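Local coordinates for protein Abbfa_003403 (Acinetobacter baumannii, PDB 4ZXH) that probably builds a peptide product without a ribosome, as a nonribosomal peptide synthetase that joins condensation, adenylation, carrier and thioesterase domains in one chain, at residues D464-E469 and Q793-D798; S772-I777 and E787-T792. All blocks are in the same frame, centred on the assembly; numbering follows the deposited sequence.

Interaction 1. Residues D464-E469 and Q793-D798; sequences DGIQFE and QLYVLD
The side-chain amide of Gln467 lies alongside the backbone of Val796, with OE1 also near Tyr795 CA, and grips Val796 by both its N-H and its C=O. In this two-point amide-to-backbone pairing, the amide of a loop residue meets Val796 much as a neighbouring strand would, at strand 792-797, part of an antiparallel sheet in the adenylation region; Val804 also bonds to the Val796 backbone. Gln467 OE1 accepts a hydrogen bond from Val796 N at 3.1 Å, nearly straight (167°) and approached in the carbonyl plane on a lone pair. Gln467 NE2 returns a bond to Val796 O at 2.9 Å, more bent at 146° but again on an in-plane lone pair; the acceptor stands slightly out of the amide plane. Two bonds from one flat group fix its rotation. The amide reaches the strand because the chain, with CG opposite the carbonyl carbon and beside the backbone N (chi1 -80°), bends at the next torsion. NE2 also lies 3.8 Å from Val796 CB, while Leu855 of strand 846-855 touches the Gln467 side chain. Strand 792-797 pairs through Tyr795 and Leu797 with Trp813 and Glu811 of strand 809-816. The loop follows strand 792-797 further, since Leu471 bonds to the backbone of Leu794. Nearer the start of the segment, Ile466 and Tyr795 cross at about a right angle, Ile466 CG1 standing 4.2 Å from Tyr795 CE1 and approaching the ring obliquely. Ile466 CD1 ends 4.1 Å from Leu794 O, so the branch covers the strand backbone as well. The Tyr795 ring also packs on Leu846 and Ala843. Its rim is met by the carbonyl of Gly465, whose O lies in the ring plane, 3.6 Å from Tyr795 CE1.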
ATOM      1  N   ASP A 464      27.872 -15.901 -23.771  1.00 97.40           N
ATOM      2  CA  ASP A 464      27.822 -17.338 -24.031  1.00 95.78           C
ATOM      3  C   ASP A 464      26.399 -17.871 -24.040  1.00 84.51           C
ATOM      4  O   ASP A 464      26.118 -18.890 -23.416  1.00 88.45           O
ATOM      5  CB  ASP A 464      28.652 -18.114 -22.999  1.00104.10           C
ATOM      6  CG  ASP A 464      30.155 -17.998 -23.235  1.00112.38           C
ATOM      7  OD1 ASP A 464      30.569 -17.575 -24.337  1.00109.98           O
ATOM      8  OD2 ASP A 464      30.926 -18.352 -22.317  1.00117.26           O
ATOM      9  N   GLY A 465      25.507 -17.180 -24.743  1.00 77.25           N
ATOM     10  CA  GLY A 465      24.124 -17.613 -24.859  1.00 68.11           C
ATOM     11  C   GLY A 465      23.419 -17.875 -23.535  1.00 65.57           C
ATOM     12  O   GLY A 465      22.679 -18.849 -23.409  1.00 67.80           O
ATOM     13  N   ILE A 466      23.670 -17.019 -22.547  1.00 59.72           N
ATOM     14  CA  ILE A 466      22.948 -17.037 -21.274  1.00 51.77           C
ATOM     15  C   ILE A 466      22.990 -15.658 -20.609  1.00 56.32           C
ATOM     16  O   ILE A 466      23.901 -14.864 -20.850  1.00 75.63           O
ATOM     17  CB  ILE A 466      23.513 -18.086 -20.292  1.00 52.82           C
ATOM     18  CG1 ILE A 466      22.421 -18.521 -19.311  1.00 52.46           C
ATOM     19  CG2 ILE A 466      24.723 -17.540 -19.539  1.00 51.32           C
ATOM     20  CD1 ILE A 466      22.662 -19.856 -18.710  1.00 56.72           C
ATOM     21  N   GLN A 467      21.996 -15.378 -19.776  1.00 50.33           N
ATOM     22  CA  GLN A 467      21.838 -14.067 -19.160  1.00 47.44           C
ATOM     23  C   GLN A 467      22.827 -13.788 -18.031  1.00 55.26           C
ATOM     24  O   GLN A 467      23.293 -12.657 -17.886  1.00 67.04           O
ATOM     25  CB  GLN A 467      20.412 -13.913 -18.651  1.00 45.02           C
ATOM     26  CG  GLN A 467      19.417 -13.549 -19.742  1.00 53.40           C
ATOM     27  CD  GLN A 467      18.094 -14.284 -19.604  1.00 46.55           C
ATOM     28  OE1 GLN A 467      18.057 -15.475 -19.261  1.00 42.62           O
ATOM     29  NE2 GLN A 467      16.996 -13.574 -19.863  1.00 43.53           N
ATOM     30  N   PHE A 468      23.138 -14.806 -17.235  1.00 55.20           N
ATOM     31  CA  PHE A 468      24.168 -14.718 -16.194  1.00 56.28           C
ATOM     32  C   PHE A 468      24.868 -16.063 -16.102  1.00 58.33           C
ATOM     33  O   PHE A 468      24.263 -17.089 -16.385  1.00 64.99           O
ATOM     34  CB  PHE A 468      23.556 -14.309 -14.851  1.00 47.31           C
ATOM     35  CG  PHE A 468      23.085 -12.893 -14.827  1.00 47.22           C
ATOM     36  CD1 PHE A 468      23.988 -11.845 -14.686  1.00 62.81           C
ATOM     37  CD2 PHE A 468      21.747 -12.590 -15.028  1.00 63.95           C
ATOM     38  CE1 PHE A 468      23.560 -10.511 -14.689  1.00 53.89           C
ATOM     39  CE2 PHE A 468      21.307 -11.258 -15.040  1.00 63.38           C
ATOM     40  CZ  PHE A 468      22.221 -10.218 -14.868  1.00 58.76           C
ATOM     41  N   GLU A 469      26.136 -16.087 -15.718  1.00 56.07           N
ATOM     42  CA  GLU A 469      26.823 -17.374 -15.694  1.00 58.89           C
ATOM     43  C   GLU A 469      26.294 -18.248 -14.539  1.00 55.27           C
ATOM     44  O   GLU A 469      26.381 -19.476 -14.579  1.00 54.09           O
ATOM     45  CB  GLU A 469      28.342 -17.186 -15.611  1.00 55.12           C
ATOM     46  CG  GLU A 469      29.139 -18.475 -15.820  1.00 73.83           C
ATOM     47  CD  GLU A 469      28.723 -19.243 -17.083  1.00 87.16           C
ATOM     48  OE1 GLU A 469      28.676 -18.621 -18.169  1.00 91.66           O
ATOM     49  OE2 GLU A 469      28.411 -20.462 -16.981  1.00 85.15           O
ATOM     50  N   GLN A 793      19.843 -25.487 -17.326  1.00 45.45           N
ATOM     51  CA  GLN A 793      20.005 -24.079 -17.651  1.00 41.03           C
ATOM     52  C   GLN A 793      18.683 -23.359 -17.485  1.00 44.50           C
ATOM     53  O   GLN A 793      17.622 -23.881 -17.846  1.00 49.17           O
ATOM     54  CB  GLN A 793      20.554 -23.890 -19.064  1.00 41.81           C
ATOM     55  CG  GLN A 793      21.839 -24.671 -19.332  1.00 46.92           C
ATOM     56  CD  GLN A 793      21.565 -26.069 -19.851  1.00 46.70           C
ATOM     57  OE1 GLN A 793      20.791 -26.247 -20.799  1.00 50.96           O
ATOM     58  NE2 GLN A 793      22.172 -27.072 -19.214  1.00 39.05           N
ATOM     59  N   LEU A 794      18.750 -22.163 -16.912  1.00 36.81           N
ATOM     60  CA  LEU A 794      17.566 -21.355 -16.717  1.00 45.64           C
ATOM     61  C   LEU A 794      17.615 -20.156 -17.650  1.00 46.74           C
ATOM     62  O   LEU A 794      18.650 -19.510 -17.775  1.00 48.83           O
ATOM     63  CB  LEU A 794      17.460 -20.908 -15.260  1.00 45.54           C
ATOM     64  CG  LEU A 794      17.597 -22.044 -14.245  1.00 37.13           C
ATOM     65  CD1 LEU A 794      17.329 -21.540 -12.842  1.00 38.69           C
ATOM     66  CD2 LEU A 794      16.664 -23.168 -14.595  1.00 32.62           C
ATOM     67  N   TYR A 795      16.496 -19.885 -18.316  1.00 44.97           N
ATOM     68  CA  TYR A 795      16.382 -18.773 -19.252  1.00 45.05           C
ATOM     69  C   TYR A 795      15.101 -17.992 -18.955  1.00 48.74           C
ATOM     70  O   TYR A 795      14.068 -18.594 -18.648  1.00 48.09           O
ATOM     71  CB  TYR A 795      16.367 -19.267 -20.707  1.00 39.47           C
ATOM     72  CG  TYR A 795      17.518 -20.166 -21.118  1.00 43.35           C
ATOM     73  CD1 TYR A 795      18.756 -19.640 -21.494  1.00 52.93           C
ATOM     74  CD2 TYR A 795      17.360 -21.542 -21.177  1.00 45.80           C
ATOM     75  CE1 TYR A 795      19.811 -20.475 -21.891  1.00 43.28           C
ATOM     76  CE2 TYR A 795      18.400 -22.378 -21.570  1.00 44.21           C
ATOM     77  CZ  TYR A 795      19.623 -21.844 -21.921  1.00 43.72           C
ATOM     78  OH  TYR A 795      20.646 -22.695 -22.301  1.00 48.45           O
ATOM     79  N   VAL A 796      15.153 -16.662 -19.043  1.00 53.21           N
ATOM     80  CA  VAL A 796      13.947 -15.854 -18.863  1.00 46.19           C
ATOM     81  C   VAL A 796      13.579 -15.164 -20.170  1.00 48.48           C
ATOM     82  O   VAL A 796      14.298 -14.290 -20.635  1.00 49.25           O
ATOM     83  CB  VAL A 796      14.115 -14.805 -17.742  1.00 39.70           C
ATOM     84  CG1 VAL A 796      12.802 -14.075 -17.493  1.00 39.31           C
ATOM     85  CG2 VAL A 796      14.590 -15.471 -16.455  1.00 38.55           C
ATOM     86  N   LEU A 797      12.447 -15.559 -20.753  1.00 48.17           N
ATOM     87  CA  LEU A 797      12.064 -15.103 -22.085  1.00 41.66           C
ATOM     88  C   LEU A 797      10.796 -14.253 -22.128  1.00 41.93           C
ATOM     89  O   LEU A 797       9.939 -14.330 -21.241  1.00 40.51           O
ATOM     90  CB  LEU A 797      11.886 -16.307 -22.997  1.00 41.19           C
ATOM     91  CG  LEU A 797      13.082 -17.259 -23.036  1.00 46.98           C
ATOM     92  CD1 LEU A 797      12.858 -18.333 -24.073  1.00 40.90           C
ATOM     93  CD2 LEU A 797      14.379 -16.511 -23.317  1.00 51.22           C
ATOM     94  N   ASP A 798      10.675 -13.433 -23.168  1.00 43.98           N
ATOM     95  CA  ASP A 798       9.448 -12.676 -23.359  1.00 44.55           C
ATOM     96  C   ASP A 798       8.486 -13.502 -24.200  1.00 52.37           C
ATOM     97  O   ASP A 798       8.705 -14.691 -24.412  1.00 55.46           O
ATOM     98  CB  ASP A 798       9.720 -11.294 -23.988  1.00 47.15           C
ATOM     99  CG  ASP A 798      10.438 -11.360 -25.347  1.00 60.19           C
ATOM    100  OD1 ASP A 798      10.416 -12.410 -26.015  1.00 68.65           O
ATOM    101  OD2 ASP A 798      11.027 -10.333 -25.760  1.00 60.60           O
TER

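Interaction 2. Residues S772-I777 and E787-T792; sequences SSAARI and EPLANT
Leu789 reaches over the start of strand 773-777, where its own backbone N is also bonded. Its CB passes 3.8 Å from Ser772 O, and beyond CG the CD1 methyl lies against the Ser772-Ser773 peptide, 3.6 Å from Ser772 O, and is also 4.1 Å from Ala774 CB. The same Ser772 O receives Leu789 N in an almost linear bond of 2.9 Å (171°), the donor standing above the carbonyl plane, so this oxygen is both bonded and covered by one residue. The contact is an antiparallel beta hairpin. Ala774 and Glu787 form its hydrogen-bonded pair: Ala774 N gives to Glu787 O at 2.7 Å, and Glu787 N to Ala774 O at 2.9 Å. Ser773 and Pro788 form the non-hydrogen-bonded pair, a position where proline's lack of an N-H loses no bond to the partner strand, and their side chains share one face of the sheet. Ser773 OG, lodged between its own N and carbonyl carbon (chi1 68°), bonds to Leu785 O. After the pairing the chain reverses through a type II turn from Leu789 to Thr792, Asn791 supplying the positive phi. Thr792 then returns to the hairpin, its CG2 touching Ser772 CB at 4.1 Å; Ser772 OG is turned to Thr768 OG1. Across the other border, Ser772 and Ser773 both face Tyr763 of strand 756-763, a classic beta bulge. The hairpin thus closes one edge of the large mixed sheet of the adenylation region, with 787-788 outermost. Helix 641-655 lies against it, Leu789 packing on Phe647, Ser650 and Met651 and Ala774 on Arg654, while Ile814 of strand 809-816 meets Ser772 and Thr792.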
ATOM      1  N   SER A 772      14.768 -28.368 -10.087  1.00 37.75           N
ATOM      2  CA  SER A 772      15.698 -27.873 -11.100  1.00 28.79           C
ATOM      3  C   SER A 772      16.580 -26.727 -10.593  1.00 37.51           C
ATOM      4  O   SER A 772      17.640 -26.463 -11.164  1.00 40.95           O
ATOM      5  CB  SER A 772      14.946 -27.420 -12.353  1.00 33.64           C
ATOM      6  OG  SER A 772      14.675 -28.513 -13.217  1.00 38.80           O
ATOM      7  N   SER A 773      16.145 -26.044  -9.540  1.00 29.30           N
ATOM      8  CA  SER A 773      17.007 -25.075  -8.876  1.00 42.41           C
ATOM      9  C   SER A 773      16.867 -25.199  -7.368  1.00 45.39           C
ATOM     10  O   SER A 773      15.915 -25.813  -6.870  1.00 42.17           O
ATOM     11  CB  SER A 773      16.698 -23.643  -9.328  1.00 42.38           C
ATOM     12  OG  SER A 773      15.423 -23.226  -8.887  1.00 51.54           O
ATOM     13  N   ALA A 774      17.821 -24.609  -6.652  1.00 42.18           N
ATOM     14  CA  ALA A 774      17.922 -24.785  -5.212  1.00 36.80           C
ATOM     15  C   ALA A 774      18.693 -23.640  -4.552  1.00 41.50           C
ATOM     16  O   ALA A 774      19.807 -23.318  -4.950  1.00 51.98           O
ATOM     17  CB  ALA A 774      18.577 -26.108  -4.906  1.00 33.04           C
ATOM     18  N   ALA A 775      18.080 -23.049  -3.534  1.00 36.87           N
ATOM     19  CA  ALA A 775      18.623 -21.911  -2.811  1.00 41.40           C
ATOM     20  C   ALA A 775      18.927 -22.250  -1.340  1.00 46.46           C
ATOM     21  O   ALA A 775      18.029 -22.648  -0.597  1.00 53.49           O
ATOM     22  CB  ALA A 775      17.637 -20.741  -2.888  1.00 36.32           C
ATOM     23  N   ARG A 776      20.179 -22.096  -0.910  1.00 47.36           N
ATOM     24  CA  ARG A 776      20.481 -22.184   0.519  1.00 46.87           C
ATOM     25  C   ARG A 776      20.029 -20.882   1.181  1.00 52.13           C
ATOM     26  O   ARG A 776      20.673 -19.837   1.041  1.00 64.81           O
ATOM     27  CB  ARG A 776      21.977 -22.440   0.786  1.00 43.66           C
ATOM     28  CG  ARG A 776      22.309 -22.752   2.262  1.00 45.29           C
ATOM     29  CD  ARG A 776      23.816 -22.730   2.559  1.00 56.78           C
ATOM     30  NE  ARG A 776      24.556 -23.770   1.841  1.00 71.36           N
ATOM     31  CZ  ARG A 776      24.851 -24.972   2.340  1.00 84.33           C
ATOM     32  NH1 ARG A 776      24.478 -25.301   3.574  1.00 86.86           N
ATOM     33  NH2 ARG A 776      25.523 -25.855   1.605  1.00 84.83           N
ATOM     34  N   ILE A 777      18.909 -20.950   1.891  1.00 47.09           N
ATOM     35  CA  ILE A 777      18.346 -19.797   2.583  1.00 50.07           C
ATOM     36  C   ILE A 777      19.047 -19.542   3.913  1.00 59.26           C
ATOM     37  O   ILE A 777      19.047 -20.405   4.792  1.00 62.46           O
ATOM     38  CB  ILE A 777      16.841 -19.980   2.853  1.00 49.34           C
ATOM     39  CG1 ILE A 777      16.079 -20.225   1.541  1.00 44.93           C
ATOM     40  CG2 ILE A 777      16.289 -18.777   3.616  1.00 48.55           C
ATOM     41  CD1 ILE A 777      16.384 -19.219   0.439  1.00 38.07           C
ATOM     42  N   GLU A 787      20.209 -21.464  -7.086  1.00 53.26           N
ATOM     43  CA  GLU A 787      21.138 -21.966  -8.086  1.00 58.22           C
ATOM     44  C   GLU A 787      20.560 -23.152  -8.860  1.00 59.33           C
ATOM     45  O   GLU A 787      19.915 -24.025  -8.279  1.00 59.04           O
ATOM     46  CB  GLU A 787      22.437 -22.385  -7.401  1.00 71.97           C
ATOM     47  CG  GLU A 787      23.223 -21.248  -6.751  1.00 84.79           C
ATOM     48  CD  GLU A 787      24.482 -21.751  -6.042  1.00101.55           C
ATOM     49  OE1 GLU A 787      24.370 -22.717  -5.251  1.00108.71           O
ATOM     50  OE2 GLU A 787      25.577 -21.191  -6.276  1.00103.62           O
ATOM     51  N   PRO A 788      20.804 -23.196 -10.177  1.00 60.04           N
ATOM     52  CA  PRO A 788      20.402 -24.332 -11.027  1.00 50.04           C
ATOM     53  C   PRO A 788      21.198 -25.596 -10.712  1.00 42.91           C
ATOM     54  O   PRO A 788      22.395 -25.512 -10.431  1.00 45.36           O
ATOM     55  CB  PRO A 788      20.725 -23.856 -12.453  1.00 50.06           C
ATOM     56  CG  PRO A 788      21.072 -22.393 -12.340  1.00 52.57           C
ATOM     57  CD  PRO A 788      21.519 -22.155 -10.934  1.00 56.65           C
ATOM     58  N   LEU A 789      20.545 -26.749 -10.777  1.00 39.73           N
ATOM     59  CA  LEU A 789      21.212 -28.039 -10.587  1.00 41.24           C
ATOM     60  C   LEU A 789      22.135 -28.390 -11.753  1.00 48.82           C
ATOM     61  O   LEU A 789      22.238 -27.633 -12.721  1.00 50.15           O
ATOM     62  CB  LEU A 789      20.182 -29.148 -10.418  1.00 34.27           C
ATOM     63  CG  LEU A 789      19.684 -29.470  -9.022  1.00 31.61           C
ATOM     64  CD1 LEU A 789      19.125 -28.229  -8.384  1.00 47.14           C
ATOM     65  CD2 LEU A 789      18.608 -30.529  -9.142  1.00 29.77           C
ATOM     66  N   ALA A 790      22.776 -29.558 -11.672  1.00 45.34           N
ATOM     67  CA  ALA A 790      23.789 -29.940 -12.654  1.00 46.21           C
ATOM     68  C   ALA A 790      23.164 -30.201 -14.017  1.00 50.83           C
ATOM     69  O   ALA A 790      22.145 -30.885 -14.121  1.00 53.57           O
ATOM     70  CB  ALA A 790      24.550 -31.148 -12.183  1.00 38.00           C
ATOM     71  N   ASN A 791      23.776 -29.628 -15.048  1.00 37.99           N
ATOM     72  CA  ASN A 791      23.323 -29.786 -16.422  1.00 47.63           C
ATOM     73  C   ASN A 791      21.907 -29.260 -16.616  1.00 46.58           C
ATOM     74  O   ASN A 791      21.096 -29.822 -17.355  1.00 47.40           O
ATOM     75  CB  ASN A 791      23.430 -31.251 -16.835  1.00 49.27           C
ATOM     76  CG  ASN A 791      24.751 -31.850 -16.432  1.00 52.62           C
ATOM     77  OD1 ASN A 791      25.789 -31.543 -17.023  1.00 53.28           O
ATOM     78  ND2 ASN A 791      24.730 -32.692 -15.407  1.00 48.65           N
ATOM     79  N   THR A 792      21.629 -28.168 -15.925  1.00 46.66           N
ATOM     80  CA  THR A 792      20.358 -27.481 -16.018  1.00 41.22           C
ATOM     81  C   THR A 792      20.647 -26.038 -16.427  1.00 46.25           C
ATOM     82  O   THR A 792      21.621 -25.429 -15.959  1.00 46.84           O
ATOM     83  CB  THR A 792      19.589 -27.526 -14.676  1.00 36.57           C
ATOM     84  OG1 THR A 792      19.449 -28.888 -14.227  1.00 40.32           O
ATOM     85  CG2 THR A 792      18.211 -26.899 -14.834  1.00 31.82           C
TER

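Overall arrangement
From the N terminus, the chain passes helix 428-447 and reaches 464-469, the first half of interaction 1. More than three hundred residues follow before strand 792-797 returns to close this long loop. Shortly before it along the chain, interaction 2 closes its own short loop between 772-777 and 787-792, so the local hairpin lies wholly within the long-range span. The second hairpin segment leads directly into strand 792-797, and Leu794 CD1 packs on Pro788 CG at 3.9 Å. Together the two interactions tie the loop leading to helix 483-494, the five-stranded antiparallel sheet and the edge of the nine-stranded mixed sheet.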